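F-actin-capping protein subunit alpha (Plasmodium berghei, PDB 7A0H) probably caps the fast-growing barbed ends of actin filaments without severing them, and assembles as an asymmetric homodimer of alpha subunits. Local coordinates at residues V253-E256 with C257-V261; V261-D264 with L265-I269. All coordinates share one frame; numbering follows the deposited sequence. Where two conformers were deposited one is given.

Contact 1: V253-E256 with C257-V261; sequences VIRE and CENDV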
loop_
_atom_site.group_PDB
_atom_site.type_symbol
_atom_site.label_atom_id
_atom_site.label_comp_id
_atom_site.label_asym_id
_atom_site.label_seq_id
_atom_site.Cartn_x
_atom_site.Cartn_y
_atom_site.Cartn_z
ATOM N N VAL A 253 31.962 -7.936 5.862
ATOM C CA VAL A 253 31.201 -7.425 4.714
ATOM C C VAL A 253 29.731 -7.147 5.068
ATOM O O VAL A 253 29.123 -6.183 4.589
ATOM C CB VAL A 253 31.253 -8.467 3.594
ATOM C CG1 VAL A 253 30.357 -7.991 2.461
ATOM C CG2 VAL A 253 32.656 -8.689 3.078
ATOM N N ILE A 254 29.103 -8.038 5.811
ATOM C CA ILE A 254 27.756 -7.785 6.306
ATOM C C ILE A 254 27.739 -6.526 7.158
ATOM O O ILE A 254 26.833 -5.681 7.022
ATOM C CB ILE A 254 27.232 -9.018 7.084
ATOM C CG1 ILE A 254 26.881 -10.149 6.107
ATOM C CG2 ILE A 254 26.015 -8.678 7.886
ATOM C CD1 ILE A 254 26.828 -11.481 6.807
ATOM N N ARG A 255 28.747 -6.371 8.048
ATOM C CA ARG A 255 28.818 -5.160 8.881
ATOM C C ARG A 255 28.815 -3.895 8.010
ATOM O O ARG A 255 28.077 -2.934 8.257
ATOM C CB ARG A 255 30.065 -5.211 9.791
ATOM C CG ARG A 255 30.360 -3.899 10.564
ATOM C CD ARG A 255 31.504 -4.051 11.605
ATOM N NE ARG A 255 32.728 -4.572 10.972
ATOM C CZ ARG A 255 33.686 -5.197 11.622
ATOM N NH1 ARG A 255 33.590 -5.348 12.965
ATOM N NH2 ARG A 255 34.716 -5.655 10.930
ATOM N N GLU A 256 29.565 -3.929 6.921
ATOM C CA GLU A 256 29.686 -2.759 6.059
ATOM C C GLU A 256 28.442 -2.549 5.216
ATOM O O GLU A 256 28.023 -1.402 4.970
ATOM C CB GLU A 256 30.892 -2.980 5.140
ATOM C CG GLU A 256 31.341 -1.774 4.382
ATOM C CD GLU A 256 32.117 -2.120 3.099
ATOM O OE1 GLU A 256 32.223 -3.330 2.750
ATOM O OE2 GLU A 256 32.562 -1.155 2.413
ATOM N N CYS A 257 27.920 -3.618 4.635
ATOM C CA CYS A 257 26.676 -3.459 3.847
ATOM C C CYS A 257 25.514 -2.942 4.703
ATOM O O CYS A 257 24.742 -2.073 4.258
ATOM C CB CYS A 257 26.389 -4.786 3.179
ATOM S SG CYS A 257 27.646 -5.187 1.893
ATOM N N GLU A 258 25.450 -3.310 5.975
ATOM C CA GLU A 258 24.336 -2.819 6.785
ATOM C C GLU A 258 24.559 -1.363 7.115
ATOM O O GLU A 258 23.617 -0.563 7.141
ATOM C CB GLU A 258 24.166 -3.699 8.022
ATOM C CG GLU A 258 23.617 -5.219 7.621
ATOM C CD GLU A 258 23.035 -5.993 8.787
ATOM O OE1 GLU A 258 23.276 -5.601 9.928
ATOM O OE2 GLU A 258 22.396 -7.014 8.603
ATOM N N ASN A 259 25.822 -0.997 7.330
ATOM C CA ASN A 259 26.181 0.415 7.474
ATOM C C ASN A 259 25.803 1.204 6.224
ATOM O O ASN A 259 25.383 2.347 6.315
ATOM C CB ASN A 259 27.729 0.560 7.686
ATOM C CG ASN A 259 28.150 0.401 9.143
ATOM O OD1 ASN A 259 27.403 0.800 10.039
ATOM N ND2 ASN A 259 29.374 -0.168 9.387
ATOM N N ASP A 260 25.984 0.619 5.042
ATOM C CA ASP A 260 25.675 1.341 3.801
ATOM C C ASP A 260 24.169 1.606 3.669
ATOM O O ASP A 260 23.771 2.666 3.163
ATOM C CB ASP A 260 26.274 0.535 2.630
ATOM C CG ASP A 260 26.071 1.201 1.239
ATOM O OD1 ASP A 260 26.209 2.454 1.081
ATOM O OD2 ASP A 260 25.812 0.421 0.265
ATOM N N VAL A 261 23.308 0.685 4.154
ATOM C CA VAL A 261 21.852 0.927 4.116
ATOM C C VAL A 261 21.488 2.022 5.116
ATOM O O VAL A 261 20.698 2.935 4.824
ATOM C CB VAL A 261 21.068 -0.383 4.411
ATOM C CG1 VAL A 261 19.567 -0.086 4.669
ATOM C CG2 VAL A 261 21.215 -1.398 3.279
#
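With CG1 of Val253 anti to the backbone N (chi1 175°) and SG of Cys257 swung beside its own backbone N (chi1 -68°), methyl and sulfur meet one helical turn apart, Val253 CG1 lying 3.9 Å from Cys257 SG. Both are small and apolar enough for the side of the helix that rests on the long antiparallel sheet, where Cys257 packs on Phe233 and Trp196. On the neighbouring ridge Ile254 and Glu258 run side by side, the branch methyl CG2 of Ile254 resting 4.0 Å from Glu258 OE2. Of the Arg255 side chain only the aliphatic CG reaches the amide of Asn259, 4.0 Å from Asn259 ND2; the guanidinium goes on to Tyr131, whose OH bonds to NH1. The backbone beneath is regular alpha helix; the bond from Cys257 N to Val253 O (2.8 Å) is nearly straight, while that from Asp260 N to Glu256 O (2.9 Å) is more bent. Glu258 is buried but well satisfied: Tyr127 and Tyr132 bond to OE1 and Ser194 to OE2. Three hydroxyl partners holding the carboxylate from both oxygens would fix its rotation and pay for its burial, which implies a polar joint between this helix, the sheet and helix 112-131.

Contact 2: V261-D264 with L265-I269; sequences VLYD and LNHLI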
loop_
_atom_site.group_PDB
_atom_site.type_symbol
_atom_site.label_atom_id
_atom_site.label_comp_id
_atom_site.label_asym_id
_atom_site.label_seq_id
_atom_site.Cartn_x
_atom_site.Cartn_y
_atom_site.Cartn_z
ATOM N N VAL A 261 23.308 0.685 4.154
ATOM C CA VAL A 261 21.852 0.927 4.116
ATOM C C VAL A 261 21.488 2.022 5.116
ATOM O O VAL A 261 20.698 2.935 4.824
ATOM C CB VAL A 261 21.068 -0.383 4.411
ATOM C CG1 VAL A 261 19.567 -0.086 4.669
ATOM C CG2 VAL A 261 21.215 -1.398 3.279
ATOM N N LEU A 262 22.089 1.962 6.300
ATOM C CA LEU A 262 21.878 3.009 7.286
ATOM C C LEU A 262 22.196 4.348 6.684
ATOM O O LEU A 262 21.446 5.317 6.829
ATOM C CB LEU A 262 22.771 2.767 8.481
ATOM C CG LEU A 262 22.496 3.591 9.716
ATOM C CD1 LEU A 262 23.265 3.040 10.908
ATOM C CD2 LEU A 262 22.899 5.000 9.449
ATOM N N TYR A 263 23.278 4.410 5.951
ATOM C CA TYR A 263 23.640 5.669 5.335
ATOM C C TYR A 263 22.600 6.058 4.300
ATOM O O TYR A 263 22.203 7.216 4.236
ATOM C CB TYR A 263 25.015 5.543 4.711
ATOM C CG TYR A 263 25.356 6.759 3.914
ATOM C CD1 TYR A 263 26.047 7.828 4.472
ATOM C CD2 TYR A 263 24.971 6.841 2.576
ATOM C CE1 TYR A 263 26.369 8.947 3.692
ATOM C CE2 TYR A 263 25.254 7.937 1.804
ATOM C CZ TYR A 263 25.946 9.005 2.362
ATOM O OH TYR A 263 26.200 10.087 1.558
ATOM N N ASP A 264 22.167 5.093 3.477
ATOM C CA ASP A 264 21.156 5.371 2.459
ATOM C C ASP A 264 19.863 5.907 3.042
ATOM O O ASP A 264 19.281 6.849 2.515
ATOM C CB ASP A 264 20.847 4.101 1.692
ATOM C CG ASP A 264 21.885 3.782 0.712
ATOM O OD1 ASP A 264 22.596 4.732 0.339
ATOM O OD2 ASP A 264 21.936 2.620 0.264
ATOM N N LEU A 265 19.386 5.300 4.112
ATOM C CA LEU A 265 18.102 5.648 4.689
ATOM C C LEU A 265 18.194 7.000 5.358
ATOM O O LEU A 265 17.242 7.812 5.311
ATOM C CB LEU A 265 17.674 4.554 5.670
ATOM C CG LEU A 265 17.292 3.219 5.047
ATOM C CD1 LEU A 265 16.491 2.318 5.985
ATOM C CD2 LEU A 265 16.501 3.477 3.831
ATOM N N ASN A 266 19.323 7.242 6.024
ATOM C CA ASN A 266 19.600 8.544 6.614
ATOM C C ASN A 266 19.776 9.663 5.582
ATOM O O ASN A 266 19.813 10.843 5.984
ATOM C CB ASN A 266 20.861 8.482 7.514
ATOM C CG ASN A 266 20.560 7.879 8.905
ATOM O OD1 ASN A 266 19.406 7.627 9.273
ATOM N ND2 ASN A 266 21.600 7.693 9.692
ATOM N N HIS A 267 19.944 9.361 4.283
ATOM C CA HIS A 267 20.007 10.427 3.269
ATOM C C HIS A 267 18.827 10.463 2.289
ATOM O O HIS A 267 18.958 11.013 1.182
ATOM C CB HIS A 267 21.327 10.336 2.509
ATOM C CG HIS A 267 22.513 10.637 3.368
ATOM N ND1 HIS A 267 22.915 9.809 4.394
ATOM C CD2 HIS A 267 23.306 11.731 3.433
ATOM C CE1 HIS A 267 23.955 10.345 5.011
ATOM N NE2 HIS A 267 24.216 11.506 4.440
ATOM N N LEU A 268 17.713 9.830 2.623
ATOM C CA LEU A 268 16.503 10.002 1.842
ATOM C C LEU A 268 15.885 11.332 2.207
ATOM O O LEU A 268 15.902 11.722 3.377
ATOM C CB LEU A 268 15.511 8.898 2.160
ATOM C CG LEU A 268 16.042 7.532 1.755
ATOM C CD1 LEU A 268 15.044 6.544 2.141
ATOM C CD2 LEU A 268 16.295 7.489 0.282
ATOM N N ILE A 269 15.324 12.031 1.217
ATOM C CA ILE A 269 14.547 13.230 1.495
ATOM C C ILE A 269 13.220 13.214 0.761
ATOM O O ILE A 269 12.971 12.403 -0.139
ATOM C CB ILE A 269 15.357 14.478 1.113
ATOM C CG1 ILE A 269 15.375 14.582 -0.405
ATOM C CG2 ILE A 269 16.796 14.294 1.688
ATOM C CD1 ILE A 269 15.964 15.831 -0.938
#
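Tyr263 and His267 stack where helix 243-266 ends and the chain turns into the short strand 268-270; the contact is the C-terminal end of the helix, with a side chain bonded back to a late carbonyl. The stack is offset, with centroids 3.8 Å apart and planes inclined by 25°; His267 ND1 sits over the middle of the phenol ring, and Tyr263 CZ over the middle of the imidazole. Flat groups suit this exposed turn, since each offers the other a broad face.

Hydrogen bonds come next. The last regular helical links run from Leu265 N to Val261 O (2.8 Å) and from Asn266 N to Leu262 O. Beyond them His267 N bonds to Asp264 O, a turn tighter than the helix, and only weakly to Tyr263 O. Arg281 of the second subunit bonds to Leu265 O through its NE.

Apolar contacts lie on the buried side. Leu265 runs alongside Val261, Leu265 CG being 4.0 Å from Val261 CG1, and reaches Ile284 of the second subunit.

One salt bridge is made, from Asp264 OD2 to Lys231. The imidazole adds a side-chain bond: with CG beside its own backbone N (chi1 -66°), His267 brings ND1 back over the turn and donates from it to Tyr263 O at 2.7 Å, that oxygen lying 18° out of the ring plane.

How the contacts relate
Contacts 1 and 2 follow each other along helix 243-266, their centres about 12 Å apart, and Val261 closes one and opens the other. Contact 1 lies in the body of the helix, against the five-stranded antiparallel sheet and beside helix 112-131; contact 2 lies farther from the chain's centre, where the helix gives way to strand 268-270. Lys231 of strand 223-238 pairs with Asp264 and, in one conformer, with Asp260, linking the two to the same strand. Both also touch the second subunit through its C-terminal residues, Leu286 among them. The helix therefore joins the sheet of its own chain to the dimer interface.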